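RNase NGR3 (Nicotiana glutinosa, PDB 1VD3) probably cleaves single-stranded RNA as a secreted endoribonuclease of the RNase T2 family, and binds uridine 2'-phosphate in its active-site cleft. Local coordinates at residues A[69-80]-A[110-121]. Numbering follows the deposited sequence.
Sequences ISDLISTMEKNW and RAYFQAALDFRK
Arg110 meets Asp71 end-on in a salt bridge, its NH1 and NH2 each giving a hydrogen bond to one carboxylate oxygen. Arg110 NH1 lies 2.7 Å from Asp71 OD1, and Arg110 NH2 is 2.9 Å from Asp71 OD2. Both oxygens use their syn lone pairs, and the carboxylate and guanidinium planes are only 9° apart. Carbon CG stands anti to the backbone N of Arg110 (chi1 -172°), and from there the extended chain carries the guanidinium across to the carboxylate, while CD1 of Leu72 covers one of its faces. With an alanine in place of Arg110, Asp71 would probably lose its paired charge, and Leu72 the flat group it packs against.

Further in, Phe113 is the apolar hub: CD1 of Ile69 sits over the centre of its ring, and Tyr112 covers the opposite face. Met76, bent at chi3, packs its methyl CE 3.3 Å from Phe113 CD2, for which an unbranched, flexible chain is well suited; its SD makes an oblique Met-aromatic contact with the same ring. Trp80 CZ3 reaches Ala116 CB at 3.4 Å, close enough that the small alanine suits the spot, and the six-membered ring of Trp80 lies oblique to that of Phe113.

Helix 73-79 and the 110-121 part of helix 109-123 cross at 51° in the helical part of the RNase T2 fold, with Leu117 CD2 touching both Met76 CG and Asn79 CB. At the far end, the Asn79 amide stacks on the guanidinium of Arg120, OD1 lying 3.3 Å above its plane without a hydrogen bond.

Asp39 forms a salt bridge with Arg120 NH1, Glu68 O accepts a further bond from Arg110 NH1, and Leu45 O holds the hydroxyl of Tyr112, whose side chain touches that of His101, a predicted active-site residue.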
loop_
_atom_site.group_PDB
_atom_site.type_symbol
_atom_site.label_atom_id
_atom_site.label_comp_id
_atom_site.label_asym_id
_atom_site.label_seq_id
_atom_site.Cartn_x
_atom_site.Cartn_y
_atom_site.Cartn_z
ATOM N N ILE A 69 -7.439 -15.722 10.221
ATOM C CA ILE A 69 -7.568 -15.192 8.869
ATOM C C ILE A 69 -7.313 -16.279 7.828
ATOM O O ILE A 69 -7.060 -15.989 6.662
ATOM C CB ILE A 69 -6.578 -14.028 8.633
ATOM C CG1 ILE A 69 -5.146 -14.501 8.889
ATOM C CG2 ILE A 69 -6.921 -12.856 9.548
ATOM C CD1 ILE A 69 -4.084 -13.465 8.541
ATOM N N SER A 70 -7.410 -17.531 8.269
ATOM C CA SER A 70 -7.183 -18.698 7.423
ATOM C C SER A 70 -7.786 -18.611 6.024
ATOM O O SER A 70 -7.109 -18.866 5.028
ATOM C CB SER A 70 -7.736 -19.947 8.116
ATOM O OG SER A 70 -7.197 -20.082 9.415
ATOM N N ASP A 71 -9.065 -18.263 5.960
ATOM C CA ASP A 71 -9.783 -18.171 4.694
ATOM C C ASP A 71 -9.446 -16.946 3.848
ATOM O O ASP A 71 -9.881 -16.841 2.702
ATOM C CB ASP A 71 -11.289 -18.224 4.961
ATOM C CG ASP A 71 -11.766 -17.086 5.843
ATOM O OD1 ASP A 71 -11.069 -16.758 6.827
ATOM O OD2 ASP A 71 -12.844 -16.532 5.557
ATOM N N LEU A 72 -8.671 -16.024 4.411
ATOM C CA LEU A 72 -8.278 -14.814 3.696
ATOM C C LEU A 72 -6.854 -14.931 3.142
ATOM O O LEU A 72 -6.441 -14.131 2.299
ATOM C CB LEU A 72 -8.351 -13.603 4.637
ATOM C CG LEU A 72 -9.700 -13.312 5.306
ATOM C CD1 LEU A 72 -9.569 -12.076 6.181
ATOM C CD2 LEU A 72 -10.777 -13.105 4.250
ATOM N N ILE A 73 -6.115 -15.933 3.613
ATOM C CA ILE A 73 -4.728 -16.133 3.191
ATOM C C ILE A 73 -4.509 -16.222 1.682
ATOM O O ILE A 73 -3.605 -15.582 1.152
ATOM C CB ILE A 73 -4.119 -17.408 3.828
ATOM C CG1 ILE A 73 -4.230 -17.350 5.354
ATOM C CG2 ILE A 73 -2.652 -17.536 3.422
ATOM C CD1 ILE A 73 -3.354 -16.311 6.005
ATOM N N SER A 74 -5.316 -17.019 0.986
ATOM C CA SER A 74 -5.132 -17.152 -0.457
ATOM C C SER A 74 -5.286 -15.809 -1.166
ATOM O O SER A 74 -4.596 -15.543 -2.150
ATOM C CB SER A 74 -6.113 -18.172 -1.045
ATOM O OG SER A 74 -7.448 -17.717 -0.956
ATOM N N THR A 75 -6.185 -14.963 -0.665
ATOM C CA THR A 75 -6.404 -13.648 -1.265
ATOM C C THR A 75 -5.242 -12.732 -0.912
ATOM O O THR A 75 -4.749 -11.983 -1.750
ATOM C CB THR A 75 -7.703 -12.995 -0.752
ATOM O OG1 THR A 75 -8.815 -13.852 -1.040
ATOM C CG2 THR A 75 -7.930 -11.647 -1.430
ATOM N N MET A 76 -4.808 -12.807 0.341
ATOM C CA MET A 76 -3.706 -11.991 0.820
ATOM C C MET A 76 -2.401 -12.330 0.107
ATOM O O MET A 76 -1.568 -11.453 -0.125
ATOM C CB MET A 76 -3.559 -12.167 2.328
ATOM C CG MET A 76 -4.667 -11.473 3.107
ATOM S SD MET A 76 -4.657 -11.867 4.850
ATOM C CE MET A 76 -2.989 -11.335 5.296
ATOM N N GLU A 77 -2.223 -13.599 -0.251
ATOM C CA GLU A 77 -1.007 -13.989 -0.955
ATOM C C GLU A 77 -0.956 -13.257 -2.285
ATOM O O GLU A 77 0.119 -13.016 -2.828
ATOM C CB GLU A 77 -0.979 -15.502 -1.198
ATOM C CG GLU A 77 -1.005 -16.326 0.075
ATOM C CD GLU A 77 -0.867 -17.813 -0.190
ATOM O OE1 GLU A 77 -1.580 -18.331 -1.074
ATOM O OE2 GLU A 77 -0.050 -18.464 0.492
ATOM N N LYS A 78 -2.124 -12.889 -2.803
ATOM C CA LYS A 78 -2.188 -12.193 -4.083
ATOM C C LYS A 78 -2.354 -10.679 -3.997
ATOM O O LYS A 78 -1.920 -9.964 -4.895
ATOM C CB LYS A 78 -3.309 -12.776 -4.947
ATOM C CG LYS A 78 -3.014 -14.172 -5.476
ATOM C CD LYS A 78 -3.967 -14.554 -6.592
ATOM C CE LYS A 78 -3.634 -15.929 -7.159
ATOM N NZ LYS A 78 -4.499 -16.276 -8.326
ATOM N N ASN A 79 -2.976 -10.190 -2.930
ATOM C CA ASN A 79 -3.193 -8.752 -2.791
ATOM C C ASN A 79 -2.303 -8.077 -1.755
ATOM O O ASN A 79 -2.292 -6.847 -1.652
ATOM C CB ASN A 79 -4.660 -8.462 -2.452
ATOM C CG ASN A 79 -5.611 -8.886 -3.556
ATOM O OD1 ASN A 79 -5.325 -8.714 -4.741
ATOM N ND2 ASN A 79 -6.755 -9.433 -3.169
ATOM N N TRP A 80 -1.564 -8.881 -0.995
ATOM C CA TRP A 80 -0.671 -8.362 0.039
ATOM C C TRP A 80 0.582 -9.235 0.100
ATOM O O TRP A 80 0.986 -9.702 1.169
ATOM C CB TRP A 80 -1.378 -8.396 1.392
ATOM C CG TRP A 80 -0.756 -7.520 2.436
ATOM C CD1 TRP A 80 0.551 -7.127 2.515
ATOM C CD2 TRP A 80 -1.421 -6.939 3.562
ATOM N NE1 TRP A 80 0.738 -6.330 3.625
ATOM C CE2 TRP A 80 -0.456 -6.203 4.284
ATOM C CE3 TRP A 80 -2.742 -6.972 4.032
ATOM C CZ2 TRP A 80 -0.771 -5.503 5.457
ATOM C CZ3 TRP A 80 -3.055 -6.276 5.200
ATOM C CH2 TRP A 80 -2.070 -5.553 5.897
ATOM N N ARG A 110 -8.755 -10.067 12.529
ATOM C CA ARG A 110 -9.449 -10.296 11.269
ATOM C C ARG A 110 -10.003 -9.000 10.672
ATOM O O ARG A 110 -9.988 -8.811 9.454
ATOM C CB ARG A 110 -10.576 -11.316 11.455
ATOM C CG ARG A 110 -11.204 -11.748 10.146
ATOM C CD ARG A 110 -12.328 -12.756 10.357
ATOM N NE ARG A 110 -12.987 -13.062 9.092
ATOM C CZ ARG A 110 -12.585 -13.995 8.233
ATOM N NH1 ARG A 110 -11.516 -14.742 8.494
ATOM N NH2 ARG A 110 -13.250 -14.169 7.099
ATOM N N ALA A 111 -10.479 -8.104 11.533
ATOM C CA ALA A 111 -11.043 -6.835 11.081
ATOM C C ALA A 111 -9.966 -5.986 10.428
ATOM O O ALA A 111 -10.225 -5.285 9.448
ATOM C CB ALA A 111 -11.659 -6.080 12.261
ATOM N N TYR A 112 -8.758 -6.054 10.984
ATOM C CA TYR A 112 -7.621 -5.301 10.465
ATOM C C TYR A 112 -7.285 -5.742 9.043
ATOM O O TYR A 112 -7.154 -4.923 8.132
ATOM C CB TYR A 112 -6.392 -5.514 11.363
ATOM C CG TYR A 112 -5.149 -4.783 10.894
ATOM C CD1 TYR A 112 -5.027 -3.398 11.040
ATOM C CD2 TYR A 112 -4.108 -5.475 10.283
ATOM C CE1 TYR A 112 -3.893 -2.723 10.583
ATOM C CE2 TYR A 112 -2.975 -4.814 9.822
ATOM C CZ TYR A 112 -2.875 -3.438 9.973
ATOM O OH TYR A 112 -1.766 -2.788 9.496
ATOM N N PHE A 113 -7.125 -7.043 8.847
ATOM C CA PHE A 113 -6.794 -7.518 7.512
ATOM C C PHE A 113 -7.945 -7.364 6.518
ATOM O O PHE A 113 -7.723 -7.039 5.351
ATOM C CB PHE A 113 -6.297 -8.964 7.584
ATOM C CG PHE A 113 -4.929 -9.082 8.186
ATOM C CD1 PHE A 113 -4.764 -9.320 9.544
ATOM C CD2 PHE A 113 -3.797 -8.883 7.398
ATOM C CE1 PHE A 113 -3.483 -9.356 10.113
ATOM C CE2 PHE A 113 -2.517 -8.916 7.956
ATOM C CZ PHE A 113 -2.363 -9.154 9.318
ATOM N N GLN A 114 -9.175 -7.561 6.982
ATOM C CA GLN A 114 -10.332 -7.421 6.101
ATOM C C GLN A 114 -10.446 -5.963 5.653
ATOM O O GLN A 114 -10.754 -5.682 4.501
ATOM C CB GLN A 114 -11.611 -7.836 6.828
ATOM C CG GLN A 114 -12.835 -7.860 5.933
ATOM C CD GLN A 114 -12.786 -8.986 4.920
ATOM O OE1 GLN A 114 -12.789 -10.162 5.285
ATOM N NE2 GLN A 114 -12.741 -8.633 3.640
ATOM N N ALA A 115 -10.190 -5.044 6.573
ATOM C CA ALA A 115 -10.244 -3.621 6.264
ATOM C C ALA A 115 -9.266 -3.300 5.136
ATOM O O ALA A 115 -9.624 -2.639 4.168
ATOM C CB ALA A 115 -9.899 -2.800 7.506
ATOM N N ALA A 116 -8.029 -3.774 5.268
ATOM C CA ALA A 116 -7.011 -3.532 4.253
ATOM C C ALA A 116 -7.479 -4.060 2.901
ATOM O O ALA A 116 -7.380 -3.373 1.879
ATOM C CB ALA A 116 -5.703 -4.204 4.651
ATOM N N LEU A 117 -7.984 -5.288 2.901
ATOM C CA LEU A 117 -8.472 -5.903 1.674
ATOM C C LEU A 117 -9.636 -5.097 1.095
ATOM O O LEU A 117 -9.693 -4.860 -0.117
ATOM C CB LEU A 117 -8.915 -7.348 1.945
ATOM C CG LEU A 117 -7.805 -8.327 2.348
ATOM C CD1 LEU A 117 -8.419 -9.660 2.739
ATOM C CD2 LEU A 117 -6.821 -8.508 1.198
ATOM N N ASP A 118 -10.557 -4.676 1.956
ATOM C CA ASP A 118 -11.709 -3.895 1.506
ATOM C C ASP A 118 -11.312 -2.548 0.913
ATOM O O ASP A 118 -11.828 -2.144 -0.129
ATOM C CB ASP A 118 -12.695 -3.655 2.651
ATOM C CG ASP A 118 -13.477 -4.902 3.027
ATOM O OD1 ASP A 118 -13.439 -5.887 2.261
ATOM O OD2 ASP A 118 -14.141 -4.887 4.086
ATOM N N PHE A 119 -10.405 -1.838 1.573
ATOM C CA PHE A 119 -9.998 -0.544 1.053
ATOM C C PHE A 119 -9.171 -0.638 -0.218
ATOM O O PHE A 119 -9.173 0.287 -1.028
ATOM C CB PHE A 119 -9.275 0.260 2.137
ATOM C CG PHE A 119 -10.211 0.813 3.173
ATOM C CD1 PHE A 119 -10.252 0.285 4.458
ATOM C CD2 PHE A 119 -11.100 1.828 2.839
ATOM C CE1 PHE A 119 -11.170 0.757 5.393
ATOM C CE2 PHE A 119 -12.024 2.307 3.769
ATOM C CZ PHE A 119 -12.058 1.769 5.049
ATOM N N ARG A 120 -8.461 -1.746 -0.406
ATOM C CA ARG A 120 -7.687 -1.894 -1.631
ATOM C C ARG A 120 -8.706 -1.997 -2.772
ATOM O O ARG A 120 -8.561 -1.366 -3.823
ATOM C CB ARG A 120 -6.830 -3.166 -1.606
ATOM C CG ARG A 120 -5.778 -3.192 -2.719
ATOM C CD ARG A 120 -5.275 -4.597 -2.994
ATOM N NE ARG A 120 -6.321 -5.408 -3.611
ATOM C CZ ARG A 120 -6.606 -5.407 -4.910
ATOM N NH1 ARG A 120 -5.916 -4.644 -5.752
ATOM N NH2 ARG A 120 -7.605 -6.150 -5.365
ATOM N N LYS A 121 -9.750 -2.787 -2.549
ATOM C CA LYS A 121 -10.780 -2.972 -3.564
ATOM C C LYS A 121 -11.546 -1.677 -3.822
ATOM O O LYS A 121 -11.794 -1.311 -4.968
ATOM C CB LYS A 121 -11.750 -4.079 -3.136
ATOM C CG LYS A 121 -11.100 -5.448 -2.994
ATOM C CD LYS A 121 -12.111 -6.513 -2.578
ATOM C CE LYS A 121 -11.479 -7.902 -2.536
ATOM N NZ LYS A 121 -10.365 -7.995 -1.543
#